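Local coordinates for protein Isomerase/lactonizing enzyme (Agrobacterium fabrum str. C58, PDB 2NQL) that belongs to the enolase superfamily, joining an N-terminal capping domain to a TIM-barrel-like domain that carries a sodium ion, its precise function being unassigned, at residues 66-71 and 320-325; 11-16 and 52-57; 219-224 and 241-246; 184-189 and 212-217. All coordinates share one frame; numbering follows the deposited sequence. Where two conformers were deposited one is given.

Contact 1 (66-71 and 320-325); sequences WGETYG and AGIFLA
The strand residue E68 faces the first turn of the helix that begins at I322, and its CA lies 5.4 Å from the CA of F323, the nearest pair of CA atoms between 66-71 and 320-325. The carboxylate of E68 does most of the joining. With CG anti to the backbone N (chi1 -168°) and the chain extended beyond it, the group reaches straight into the helix start. OE1 accepts from F323 N at 3.0 Å through its anti lone pair, in a nearly straight bond, and takes a weaker, strongly bent one from I322 N. A water adds a third grip: it donates to E68 OE1 at 2.9 Å while accepting from G321 N and L324 N. The other oxygen, OE2, receives A320 N at 2.7 Å on its syn lone pair and is also hydrogen-bonded to S52 of the adjoining strand. Both oxygens are thus fixed, and the buried negative charge would probably be eased by the N-terminal end of the helix.

Apolar contacts flank this network. The F323 ring slants across the E68 chain, its plane 39° from that of the carboxylate, with CD2 3.5 Å from E68 CG. On the other flank I322 CG2 rests 3.6 Å from G67 C and also meets W66 CB. G321 occupies the N-cap position with a positive phi, at which a CB would jam against the preceding carbonyl. A glutamate from the capping domain thereby binds the amino end of helix 322-331, in the domain-domain interface of the enolase-superfamily fold.

Contact 2 (11-16 and 52-57); sequences FTLTQP and SVLVRM
F11 and L54 exchange two backbone hydrogen bonds, F11 N to L54 O and L54 N to F11 O, each 2.8 Å long. They form one antiparallel hydrogen-bonded pair; L13 and S52 form a second, with both of their N-to-O bonds longer at 3.1 Å. Between them T12 and V53 make the non-hydrogen-bonded pair, where the CA atoms come to 4.5 Å and CA-H...O contacts run from V53 to F11 O and from T12 to S52 O. A water spans one end of this ladder, donating to L13 O and to S52 OG, whose hydroxyl also bonds to E68 of the next strand.

The two strands are neighbours in the antiparallel sheet of the N-terminal capping domain, in which 50-59 lies between 5-15 and 64-70. The segments run at 140° to each other, the twist of neighbouring antiparallel strands, and pairing continues beyond them through Q15 with D50 and R56 with E9.

Apolar contacts divide between the two faces of the sheet. F11, L13, S52 and L54 share one, where L13 CB meets L54 CD1 at 4.1 Å and F11 CB packs on L54 CB. T12 and V53 turn to the other face, toward P75 at the start of helix 75-90, and T12 CG2 and V53 CG2 meet at 4.2 Å.

The remaining contact sets the edge of a ring against a guanidinium group. R56 bends at chi3 (60°), bringing its guanidinium back beside F11; the phenyl edge stands over one face of that group, F11 CZ lying 3.7 Å from R56 NH2, with the two planes 82° apart. The same NH2 forms a salt bridge with E9.

Contact 3 (219-224 and 241-246); sequences QTPERA and APVWTE
V243 packs against Q219 and P221 where two loops at the C-terminal ends of adjacent strands of the TIM-barrel-like domain meet: 219-224 leads into helix 221-231, while the loop 241-246 follows strand 239-240, which carries the sodium ligand E240. The tight side is small and apolar. V243 CG1, set beside its own backbone N (chi1 -65°), fits against the helix start, 3.7 Å from P221 CA, and the V243 and P221 side chains cross at about a right angle. A224 CB, one turn into the helix, sits 4.0 Å from P242 CB, and V254 of helix 248-255 covers P221, A224 and P242 together.

The solvent side is looser. E222 and R223 are exposed and make no contact with 241-246; they pair with K253 and E226 respectively. T220 is the N-cap, its OG1 accepting from R223 N in one of two conformers. W244, which reaches 219-224 through CD1 near Q219 O, turns to the second subunit, with a cation-pi pair to its R110; E246 has a salt bridge to that same arginine.

The carbonyl of P242 is approached by both the loop and the helix, Q219 CB coming within 3.3 Å of P242 O and A224 CB within 3.5 Å of it.

Contact 4 (184-189 and 212-217); sequences KFATPV and AADMHW. With SO4 (sulfate ion), chain D.
K184 and D214 both set CG anti to the backbone N (chi1 -178° and 173°), which carries the two chains over the same face of the sheet, where K184 CD touches D214 CB at 4.0 Å. A bend at chi3 then turns the lysine chain toward NZ's own partners, a salt bridge to the sodium ligand E240 and a hydrogen bond to Y156.

The strands are parallel barrel neighbours of a beta-alpha-beta unit, connected through helix 194-205. F185 N donates to A212 O, D214 N to F185 O and T187 N to D214 O, the last at 3.0 Å and almost straight. On the opposite face, the F185 ring lies over A213, its CZ 3.8 Å from A213 CB.

Beyond the strand end, H216 ND1 donates to D214 OD2 at 2.9 Å, approaching from above the carboxylate plane. P188 CG packs on H216 CB, and W217 CZ3 covers one face of the imidazole. H216 NE2 donates to sulfate O2 at 2.8 Å, the oxygen lying in the ring plane.

Bonds at both nitrogens therefore fix the histidine's rotation, and the sulfate, probably from the crystallisation liquor and held by H216 and Y46, indicates that this end of the histidine can meet an anion.

From the N terminus, contact 2 comes first, closing a loop of 35 residues by joining strands 5-15 and 50-59 of the capping domain. Strand 64-70 then continues that sheet and opens contact 1, whose far side is reached only after 248 residues. This long loop ties the sheet to helix 322-331, and within it lie contact 4 and then contact 3, two short closures in series; none of the four cross. Contacts 3 and 4 touch, with A241 O 2.8 Å from W217 N, and join successive elements of the barrel. Contacts 1 and 2 also touch, since strands 50-59 and 64-70 are neighbours in one sheet, whereas contacts 2 and 3 have centres about 33 Å apart.

Contact 1 (66-71 and 320-325)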
loop_
_atom_site.group_PDB
_atom_site.type_symbol
_atom_site.label_atom_id
_atom_site.label_comp_id
_atom_site.label_asym_id
_atom_site.label_seq_id
_atom_site.Cartn_x
_atom_site.Cartn_y
_atom_site.Cartn_z
ATOM N N TRP A 66 -1.133 22.132 10.973
ATOM C CA TRP A 66 -2.041 20.993 11.068
ATOM C C TRP A 66 -2.110 20.215 9.765
ATOM O O TRP A 66 -2.119 20.800 8.656
ATOM C CB TRP A 66 -3.465 21.449 11.455
ATOM C CG TRP A 66 -3.606 21.842 12.911
ATOM C CD1 TRP A 66 -3.435 23.096 13.453
ATOM C CD2 TRP A 66 -4.001 20.990 13.990
ATOM N NE1 TRP A 66 -3.691 23.064 14.796
ATOM C CE2 TRP A 66 -4.026 21.786 15.159
ATOM C CE3 TRP A 66 -4.311 19.617 14.092
ATOM C CZ2 TRP A 66 -4.388 21.269 16.411
ATOM C CZ3 TRP A 66 -4.664 19.101 15.350
ATOM C CH2 TRP A 66 -4.695 19.919 16.481
ATOM N N GLY A 67 -2.171 18.885 9.894
ATOM C CA GLY A 67 -2.409 18.025 8.755
ATOM C C GLY A 67 -3.491 17.016 9.120
ATOM O O GLY A 67 -3.893 16.923 10.282
ATOM N N GLU A 68 -3.927 16.242 8.133
ATOM C CA GLU A 68 -5.017 15.284 8.340
ATOM C C GLU A 68 -4.956 14.195 7.276
ATOM O O GLU A 68 -4.513 14.440 6.154
ATOM C CB GLU A 68 -6.371 16.028 8.276
ATOM C CG GLU A 68 -7.605 15.210 8.763
ATOM C CD GLU A 68 -8.944 15.897 8.461
ATOM O OE1 GLU A 68 -8.969 16.882 7.688
ATOM O OE2 GLU A 68 -9.977 15.403 8.966
ATOM N N THR A 69 -5.404 12.990 7.627
ATOM C CA THR A 69 -5.548 11.922 6.654
ATOM C C THR A 69 -6.733 11.053 7.091
ATOM O O THR A 69 -7.392 11.359 8.080
ATOM C CB THR A 69 -4.226 11.073 6.533
ATOM O OG1 THR A 69 -4.342 10.123 5.477
ATOM C CG2 THR A 69 -3.849 10.384 7.864
ATOM N N TYR A 70 -6.974 9.988 6.345
ATOM C CA TYR A 70 -8.037 9.037 6.634
ATOM C C TYR A 70 -7.842 8.453 8.011
ATOM O O TYR A 70 -6.728 8.122 8.420
ATOM C CB TYR A 70 -8.047 7.916 5.602
ATOM C CG TYR A 70 -8.846 8.252 4.363
ATOM C CD1 TYR A 70 -8.495 9.334 3.544
ATOM C CD2 TYR A 70 -9.969 7.493 4.011
ATOM C CE1 TYR A 70 -9.241 9.641 2.394
ATOM C CE2 TYR A 70 -10.714 7.793 2.854
ATOM C CZ TYR A 70 -10.339 8.870 2.064
ATOM O OH TYR A 70 -11.052 9.171 0.916
ATOM N N GLY A 71 -8.941 8.363 8.735
ATOM C CA GLY A 71 -8.957 7.671 10.006
ATOM C C GLY A 71 -10.188 6.813 10.196
ATOM O O GLY A 71 -10.381 6.310 11.290
ATOM N N ALA A 320 -12.406 16.482 8.694
ATOM C CA ALA A 320 -12.682 17.658 9.540
ATOM C C ALA A 320 -12.638 18.955 8.725
ATOM O O ALA A 320 -13.207 19.977 9.129
ATOM C CB ALA A 320 -11.684 17.726 10.688
ATOM N N GLY A 321 -11.966 18.914 7.578
ATOM C CA GLY A 321 -11.830 20.100 6.747
ATOM C C GLY A 321 -10.368 20.478 6.523
ATOM O O GLY A 321 -10.087 21.330 5.694
ATOM N N ILE A 322 -9.438 19.852 7.269
ATOM C CA ILE A 322 -7.993 20.187 7.160
ATOM C C ILE A 322 -7.399 19.707 5.816
ATOM O O ILE A 322 -6.814 20.504 5.054
ATOM C CB ILE A 322 -7.175 19.629 8.391
ATOM C CG1 ILE A 322 -7.653 20.210 9.750
ATOM C CG2 ILE A 322 -5.644 19.748 8.183
ATOM C CD1 ILE A 322 -7.582 21.707 9.888
ATOM N N PHE A 323 -7.534 18.412 5.512
ATOM C CA PHE A 323 -7.155 17.965 4.178
ATOM C C PHE A 323 -7.995 18.513 3.026
ATOM O O PHE A 323 -7.490 18.655 1.923
ATOM C CB PHE A 323 -6.832 16.463 4.060
ATOM C CG PHE A 323 -8.014 15.522 4.275
ATOM C CD1 PHE A 323 -9.075 15.450 3.366
ATOM C CD2 PHE A 323 -7.999 14.632 5.340
ATOM C CE1 PHE A 323 -10.135 14.525 3.560
ATOM C CE2 PHE A 323 -9.044 13.715 5.560
ATOM C CZ PHE A 323 -10.109 13.657 4.661
ATOM N N LEU A 324 -9.250 18.864 3.292
ATOM C CA LEU A 324 -10.020 19.534 2.240
ATOM C C LEU A 324 -9.417 20.919 1.925
ATOM O O LEU A 324 -9.260 21.270 0.765
ATOM C CB LEU A 324 -11.494 19.667 2.622
ATOM C CG LEU A 324 -12.343 20.391 1.564
ATOM C CD1 LEU A 324 -12.323 19.664 0.235
ATOM C CD2 LEU A 324 -13.773 20.543 2.098
ATOM N N ALA A 325 -9.084 21.684 2.958
ATOM C CA ALA A 325 -8.459 22.982 2.758
ATOM C C ALA A 325 -7.148 22.844 1.988
ATOM O O ALA A 325 -6.900 23.603 1.053
ATOM C CB ALA A 325 -8.231 23.676 4.061
HETATM O O HOH W 1 -10.737 17.402 5.483
#

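Contact 2 (11-16 and 52-57)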
loop_
_atom_site.group_PDB
_atom_site.type_symbol
_atom_site.label_atom_id
_atom_site.label_comp_id
_atom_site.label_asym_id
_atom_site.label_seq_id
_atom_site.Cartn_x
_atom_site.Cartn_y
_atom_site.Cartn_z
ATOM N N PHE A 11 -3.705 12.677 16.596
ATOM C CA PHE A 11 -5.027 12.640 17.216
ATOM C C PHE A 11 -6.019 11.977 16.283
ATOM O O PHE A 11 -5.807 11.926 15.073
ATOM C CB PHE A 11 -5.576 14.044 17.476
ATOM C CG PHE A 11 -4.691 14.904 18.324
ATOM C CD1 PHE A 11 -4.826 14.906 19.712
ATOM C CD2 PHE A 11 -3.768 15.759 17.726
ATOM C CE1 PHE A 11 -4.013 15.739 20.507
ATOM C CE2 PHE A 11 -2.936 16.588 18.520
ATOM C CZ PHE A 11 -3.072 16.569 19.901
ATOM N N THR A 12 -7.107 11.474 16.864
ATOM C CA THR A 12 -8.313 11.196 16.076
ATOM C C THR A 12 -9.418 12.174 16.472
ATOM O O THR A 12 -9.451 12.685 17.592
ATOM C CB THR A 12 -8.839 9.766 16.275
ATOM O OG1 THR A 12 -8.971 9.502 17.678
ATOM C CG2 THR A 12 -7.856 8.776 15.641
ATOM N N LEU A 13 -10.276 12.449 15.511
ATOM C CA LEU A 13 -11.562 13.128 15.771
ATOM C C LEU A 13 -12.642 12.170 15.296
ATOM O O LEU A 13 -12.683 11.812 14.120
ATOM C CB LEU A 13 -11.602 14.462 15.010
ATOM C CG LEU A 13 -12.934 15.259 14.997
ATOM C CD1 LEU A 13 -13.465 15.382 16.397
ATOM C CD2 LEU A 13 -12.730 16.664 14.384
ATOM N N THR A 14 -13.500 11.754 16.222
ATOM C CA THR A 14 -14.544 10.783 15.935
ATOM C C THR A 14 -15.865 11.440 16.305
ATOM O O THR A 14 -15.985 12.004 17.388
ATOM C CB THR A 14 -14.400 9.502 16.802
ATOM O OG1 THR A 14 -13.054 9.014 16.717
ATOM C CG2 THR A 14 -15.338 8.402 16.308
ATOM N N GLN A 15 -16.831 11.375 15.393
ATOM C CA GLN A 15 -18.182 11.885 15.646
ATOM C C GLN A 15 -19.217 10.974 14.994
ATOM O O GLN A 15 -18.927 10.286 13.991
ATOM C CB GLN A 15 -18.342 13.283 15.049
ATOM C CG GLN A 15 -17.504 14.383 15.732
ATOM C CD GLN A 15 -18.145 15.731 15.597
ATOM O OE1 GLN A 15 -18.111 16.341 14.529
ATOM N NE2 GLN A 15 -18.764 16.192 16.660
ATOM N N PRO A 16 -20.458 11.008 15.521
ATOM C CA PRO A 16 -21.563 10.307 14.831
ATOM C C PRO A 16 -21.741 10.789 13.399
ATOM O O PRO A 16 -21.523 11.965 13.112
ATOM C CB PRO A 16 -22.795 10.714 15.661
ATOM C CG PRO A 16 -22.268 11.001 17.020
ATOM C CD PRO A 16 -20.929 11.691 16.752
ATOM N N SER A 52 -11.322 10.815 11.504
ATOM C CA SER A 52 -10.132 11.077 10.701
ATOM C C SER A 52 -8.961 11.217 11.657
ATOM O O SER A 52 -9.146 11.349 12.876
ATOM C CB SER A 52 -10.293 12.356 9.866
ATOM O OG SER A 52 -10.506 13.480 10.691
ATOM N N VAL A 53 -7.754 11.193 11.096
ATOM C CA VAL A 53 -6.546 11.363 11.904
ATOM C C VAL A 53 -6.012 12.755 11.678
ATOM O O VAL A 53 -5.828 13.152 10.531
ATOM C CB VAL A 53 -5.444 10.320 11.505
ATOM C CG1 VAL A 53 -4.048 10.724 12.110
ATOM C CG2 VAL A 53 -5.854 8.918 11.980
ATOM N N LEU A 54 -5.751 13.480 12.762
ATOM C CA LEU A 54 -5.210 14.837 12.686
ATOM C C LEU A 54 -3.781 14.854 13.217
ATOM O O LEU A 54 -3.467 14.133 14.175
ATOM C CB LEU A 54 -6.063 15.788 13.541
ATOM C CG LEU A 54 -7.413 16.154 12.907
ATOM C CD1 LEU A 54 -8.346 16.679 13.989
ATOM C CD2 LEU A 54 -7.166 17.232 11.869
ATOM N N VAL A 55 -2.932 15.694 12.624
ATOM C CA VAL A 55 -1.549 15.858 13.136
ATOM C C VAL A 55 -1.304 17.328 13.467
ATOM O O VAL A 55 -1.574 18.186 12.638
ATOM C CB VAL A 55 -0.494 15.375 12.093
ATOM C CG1 VAL A 55 0.922 15.764 12.540
ATOM C CG2 VAL A 55 -0.580 13.853 11.943
ATOM N N ARG A 56 -0.857 17.603 14.689
ATOM C CA ARG A 56 -0.361 18.929 15.060
ATOM C C ARG A 56 1.162 18.891 15.122
ATOM O O ARG A 56 1.736 18.090 15.891
ATOM C CB ARG A 56 -0.907 19.353 16.410
ATOM C CG ARG A 56 -0.434 20.765 16.846
ATOM C CD ARG A 56 -1.199 21.304 18.056
ATOM N NE ARG A 56 -1.080 20.472 19.254
ATOM C CZ ARG A 56 -1.949 20.477 20.258
ATOM N NH1 ARG A 56 -3.019 21.282 20.236
ATOM N NH2 ARG A 56 -1.748 19.702 21.300
ATOM N N MET A 57 1.770 19.766 14.326
ATOM C CA MET A 57 3.213 19.839 14.143
ATOM C C MET A 57 3.644 21.226 14.595
ATOM O O MET A 57 3.077 22.233 14.151
ATOM C CB MET A 57 3.551 19.630 12.666
ATOM C CG MET A 57 5.056 19.387 12.383
ATOM S SD MET A 57 5.429 19.135 10.658
ATOM C CE MET A 57 4.847 17.434 10.433
HETATM O O HOH W 2 -13.068 13.738 11.669
#

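Contact 3 (219-224 and 241-246)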
loop_
_atom_site.group_PDB
_atom_site.type_symbol
_atom_site.label_atom_id
_atom_site.label_comp_id
_atom_site.label_asym_id
_atom_site.label_seq_id
_atom_site.Cartn_x
_atom_site.Cartn_y
_atom_site.Cartn_z
ATOM N N GLN A 219 -17.751 -3.936 -11.296
ATOM C CA GLN A 219 -18.169 -4.401 -12.630
ATOM C C GLN A 219 -16.987 -5.085 -13.273
ATOM O O GLN A 219 -15.833 -4.646 -13.125
ATOM C CB GLN A 219 -18.473 -3.229 -13.579
ATOM C CG GLN A 219 -19.792 -2.595 -13.455
ATOM C CD GLN A 219 -19.807 -1.587 -12.355
ATOM O OE1 GLN A 219 -18.849 -0.810 -12.169
ATOM N NE2 GLN A 219 -20.881 -1.588 -11.595
ATOM N N THR A 220 -17.256 -6.127 -14.069
ATOM C CA THR A 220 -16.389 -6.507 -15.184
ATOM C C THR A 220 -16.305 -5.425 -16.210
ATOM O O THR A 220 -17.228 -4.697 -16.335
ATOM C CB THR A 220 -16.862 -7.783 -15.921
ATOM O OG1 THR A 220 -18.192 -7.613 -16.364
ATOM C CG2 THR A 220 -16.802 -8.966 -15.040
ATOM N N PRO A 221 -15.227 -5.343 -16.950
ATOM C CA PRO A 221 -15.183 -4.334 -18.039
ATOM C C PRO A 221 -16.329 -4.347 -19.047
ATOM O O PRO A 221 -16.776 -3.278 -19.499
ATOM C CB PRO A 221 -13.850 -4.592 -18.742
ATOM C CG PRO A 221 -13.223 -5.735 -18.057
ATOM C CD PRO A 221 -13.920 -6.006 -16.779
ATOM N N GLU A 222 -16.797 -5.551 -19.371
ATOM C CA GLU A 222 -17.878 -5.756 -20.315
ATOM C C GLU A 222 -19.195 -5.224 -19.756
ATOM O O GLU A 222 -19.909 -4.496 -20.449
ATOM C CB GLU A 222 -17.964 -7.241 -20.705
ATOM C CG GLU A 222 -16.783 -7.712 -21.591
ATOM C CD GLU A 222 -15.492 -8.028 -20.816
ATOM O OE1 GLU A 222 -15.564 -8.432 -19.639
ATOM O OE2 GLU A 222 -14.393 -7.869 -21.383
ATOM N N ARG A 223 -19.492 -5.545 -18.497
ATOM C CA ARG A 223 -20.659 -4.986 -17.789
ATOM C C ARG A 223 -20.583 -3.463 -17.620
ATOM O O ARG A 223 -21.587 -2.773 -17.809
ATOM C CB ARG A 223 -20.837 -5.634 -16.421
ATOM C CG ARG A 223 -22.071 -5.199 -15.636
ATOM C CD ARG A 223 -23.326 -5.409 -16.458
ATOM N NE ARG A 223 -24.543 -5.183 -15.690
ATOM C CZ ARG A 223 -25.720 -4.888 -16.238
ATOM N NH1 ARG A 223 -25.838 -4.766 -17.563
ATOM N NH2 ARG A 223 -26.776 -4.710 -15.459
ATOM N N ALA A 224 -19.405 -2.965 -17.239
ATOM C CA ALA A 224 -19.139 -1.525 -17.199
ATOM C C ALA A 224 -19.532 -0.849 -18.513
ATOM O O ALA A 224 -20.316 0.109 -18.506
ATOM C CB ALA A 224 -17.678 -1.247 -16.859
ATOM N N ALA A 241 -14.660 5.366 -12.111
ATOM C CA ALA A 241 -14.337 4.062 -11.479
ATOM C C ALA A 241 -15.160 2.904 -12.082
ATOM O O ALA A 241 -15.951 2.246 -11.377
ATOM C CB ALA A 241 -14.519 4.136 -9.940
ATOM N N PRO A 242 -15.030 2.694 -13.404
ATOM C CA PRO A 242 -15.849 1.667 -14.061
ATOM C C PRO A 242 -15.522 0.221 -13.639
ATOM O O PRO A 242 -16.399 -0.649 -13.667
ATOM C CB PRO A 242 -15.520 1.871 -15.539
ATOM C CG PRO A 242 -14.181 2.478 -15.562
ATOM C CD PRO A 242 -14.141 3.380 -14.364
ATOM N N VAL A 243 -14.266 -0.027 -13.266
ATOM C CA VAL A 243 -13.806 -1.380 -12.898
ATOM C C VAL A 243 -12.947 -1.319 -11.636
ATOM O O VAL A 243 -12.662 -0.233 -11.145
ATOM C CB VAL A 243 -13.021 -2.085 -14.046
ATOM C CG1 VAL A 243 -13.932 -2.342 -15.221
ATOM C CG2 VAL A 243 -11.846 -1.259 -14.482
ATOM N N TRP A 244 -12.540 -2.478 -11.116
ATOM C CA TRP A 244 -11.667 -2.522 -9.943
ATOM C C TRP A 244 -10.361 -1.802 -10.192
ATOM O O TRP A 244 -9.856 -1.778 -11.320
ATOM C CB TRP A 244 -11.392 -3.958 -9.525
ATOM C CG TRP A 244 -12.611 -4.701 -9.166
ATOM C CD1 TRP A 244 -13.240 -5.648 -9.918
ATOM C CD2 TRP A 244 -13.365 -4.584 -7.946
ATOM N NE1 TRP A 244 -14.338 -6.130 -9.245
ATOM C CE2 TRP A 244 -14.433 -5.501 -8.031
ATOM C CE3 TRP A 244 -13.229 -3.804 -6.790
ATOM C CZ2 TRP A 244 -15.372 -5.653 -7.006
ATOM C CZ3 TRP A 244 -14.167 -3.949 -5.773
ATOM C CH2 TRP A 244 -15.229 -4.862 -5.890
ATOM N N THR A 245 -9.821 -1.201 -9.135
ATOM C CA THR A 245 -8.563 -0.446 -9.199
ATOM C C THR A 245 -7.393 -1.245 -9.793
ATOM O O THR A 245 -6.604 -0.734 -10.590
ATOM C CB THR A 245 -8.115 0.009 -7.788
ATOM O OG1 THR A 245 -9.217 0.589 -7.080
ATOM C CG2 THR A 245 -6.962 1.006 -7.894
ATOM N N GLU A 246 -7.304 -2.510 -9.415
ATOM C CA GLU A 246 -6.144 -3.327 -9.793
ATOM C C GLU A 246 -6.183 -3.728 -11.273
ATOM O O GLU A 246 -5.157 -4.109 -11.854
ATOM C CB GLU A 246 -6.100 -4.575 -8.916
ATOM C CG GLU A 246 -6.186 -4.305 -7.428
ATOM C CD GLU A 246 -7.601 -4.437 -6.865
ATOM O OE1 GLU A 246 -8.587 -4.082 -7.566
ATOM O OE2 GLU A 246 -7.740 -4.885 -5.711
#

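Contact 4 (184-189 and 212-217)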
loop_
_atom_site.group_PDB
_atom_site.type_symbol
_atom_site.label_atom_id
_atom_site.label_comp_id
_atom_site.label_asym_id
_atom_site.label_seq_id
_atom_site.Cartn_x
_atom_site.Cartn_y
_atom_site.Cartn_z
ATOM N N LYS A 184 -23.212 14.537 -9.336
ATOM C CA LYS A 184 -22.777 13.156 -9.521
ATOM C C LYS A 184 -23.645 12.251 -8.671
ATOM O O LYS A 184 -23.971 12.596 -7.524
ATOM C CB LYS A 184 -21.274 13.003 -9.181
ATOM C CG LYS A 184 -20.730 11.587 -9.399
ATOM C CD LYS A 184 -19.218 11.499 -9.129
ATOM C CE LYS A 184 -18.908 11.407 -7.644
ATOM N NZ LYS A 184 -17.446 11.476 -7.454
ATOM N N PHE A 185 -24.016 11.096 -9.224
ATOM C CA PHE A 185 -24.774 10.105 -8.466
ATOM C C PHE A 185 -24.017 8.786 -8.385
ATOM O O PHE A 185 -23.187 8.489 -9.255
ATOM C CB PHE A 185 -26.184 9.911 -9.052
ATOM C CG PHE A 185 -26.212 9.113 -10.321
ATOM C CD1 PHE A 185 -26.419 7.727 -10.292
ATOM C CD2 PHE A 185 -26.019 9.738 -11.554
ATOM C CE1 PHE A 185 -26.433 6.980 -11.481
ATOM C CE2 PHE A 185 -26.017 8.986 -12.752
ATOM C CZ PHE A 185 -26.232 7.610 -12.706
ATOM N N ALA A 186 -24.319 7.992 -7.359
ATOM C CA ALA A 186 -23.642 6.707 -7.174
ATOM C C ALA A 186 -24.569 5.584 -7.618
ATOM O O ALA A 186 -25.718 5.495 -7.176
ATOM C CB ALA A 186 -23.206 6.520 -5.711
ATOM N N THR A 187 -24.072 4.756 -8.532
ATOM C CA THR A 187 -24.879 3.712 -9.169
ATOM C C THR A 187 -25.501 2.619 -8.263
ATOM O O THR A 187 -26.607 2.158 -8.570
ATOM C CB THR A 187 -24.183 3.103 -10.422
ATOM O OG1 THR A 187 -22.977 2.430 -10.026
ATOM C CG2 THR A 187 -23.811 4.190 -11.406
ATOM N N PRO A 188 -24.817 2.204 -7.157
ATOM C CA PRO A 188 -25.491 1.325 -6.167
ATOM C C PRO A 188 -26.739 1.877 -5.450
ATOM O O PRO A 188 -27.576 1.085 -4.992
ATOM C CB PRO A 188 -24.387 1.043 -5.132
ATOM C CG PRO A 188 -23.100 1.269 -5.869
ATOM C CD PRO A 188 -23.402 2.428 -6.771
ATOM N N VAL A 189 -26.850 3.204 -5.340
ATOM C CA VAL A 189 -28.027 3.871 -4.747
ATOM C C VAL A 189 -29.284 3.661 -5.618
ATOM O O VAL A 189 -30.409 3.601 -5.113
ATOM C CB VAL A 189 -27.731 5.389 -4.491
ATOM C CG1 VAL A 189 -28.860 6.077 -3.742
ATOM C CG2 VAL A 189 -26.429 5.551 -3.690
ATOM N N ALA A 212 -22.707 13.279 -13.751
ATOM C CA ALA A 212 -21.767 12.164 -13.792
ATOM C C ALA A 212 -22.256 10.936 -13.033
ATOM O O ALA A 212 -23.081 11.033 -12.102
ATOM C CB ALA A 212 -20.409 12.628 -13.230
ATOM N N ALA A 213 -21.707 9.783 -13.413
ATOM C CA ALA A 213 -22.026 8.520 -12.769
ATOM C C ALA A 213 -20.801 7.927 -12.104
ATOM O O ALA A 213 -19.804 7.643 -12.769
ATOM C CB ALA A 213 -22.583 7.526 -13.775
ATOM N N ASP A 214 -20.895 7.748 -10.789
ATOM C CA ASP A 214 -19.888 6.981 -10.057
ATOM C C ASP A 214 -20.273 5.487 -10.081
ATOM O O ASP A 214 -21.208 5.025 -9.396
ATOM C CB ASP A 214 -19.712 7.535 -8.633
ATOM C CG ASP A 214 -18.779 6.666 -7.763
ATOM O OD1 ASP A 214 -17.973 5.878 -8.314
ATOM O OD2 ASP A 214 -18.871 6.764 -6.519
ATOM N N MET A 215 -19.515 4.743 -10.868
ATOM C CA MET A 215 -19.813 3.352 -11.144
ATOM C C MET A 215 -19.273 2.424 -10.077
ATOM O O MET A 215 -19.586 1.227 -10.079
ATOM C CB MET A 215 -19.274 2.968 -12.515
ATOM C CG MET A 215 -20.043 3.663 -13.632
ATOM S SD MET A 215 -19.465 3.092 -15.222
ATOM C CE MET A 215 -20.287 1.490 -15.262
ATOM N N HIS A 216 -18.462 2.980 -9.170
ATOM C CA HIS A 216 -18.189 2.366 -7.885
ATOM C C HIS A 216 -17.579 0.975 -8.044
ATOM O O HIS A 216 -17.902 0.066 -7.275
ATOM C CB HIS A 216 -19.458 2.302 -7.032
ATOM C CG HIS A 216 -19.271 2.808 -5.644
ATOM N ND1 HIS A 216 -19.353 4.146 -5.325
ATOM C CD2 HIS A 216 -18.985 2.159 -4.490
ATOM C CE1 HIS A 216 -19.133 4.300 -4.031
ATOM N NE2 HIS A 216 -18.907 3.109 -3.502
ATOM N N TRP A 217 -16.705 0.832 -9.042
ATOM C CA TRP A 217 -15.761 -0.307 -9.185
ATOM C C TRP A 217 -16.285 -1.716 -9.552
ATOM O O TRP A 217 -15.639 -2.412 -10.319
ATOM C CB TRP A 217 -14.806 -0.423 -7.988
ATOM C CG TRP A 217 -14.049 0.816 -7.661
ATOM C CD1 TRP A 217 -12.886 1.262 -8.265
ATOM C CD2 TRP A 217 -14.349 1.754 -6.624
ATOM N NE1 TRP A 217 -12.458 2.423 -7.660
ATOM C CE2 TRP A 217 -13.340 2.756 -6.663
ATOM C CE3 TRP A 217 -15.381 1.864 -5.671
ATOM C CZ2 TRP A 217 -13.330 3.840 -5.782
ATOM C CZ3 TRP A 217 -15.370 2.946 -4.803
ATOM C CH2 TRP A 217 -14.340 3.913 -4.857
HETATM S S SO4 D . -17.110 4.794 -0.662
HETATM O O1 SO4 D . -15.915 4.052 -0.265
HETATM O O2 SO4 D . -18.169 3.806 -0.895
HETATM O O3 SO4 D . -17.518 5.721 0.386
HETATM O O4 SO4 D . -16.823 5.522 -1.893
#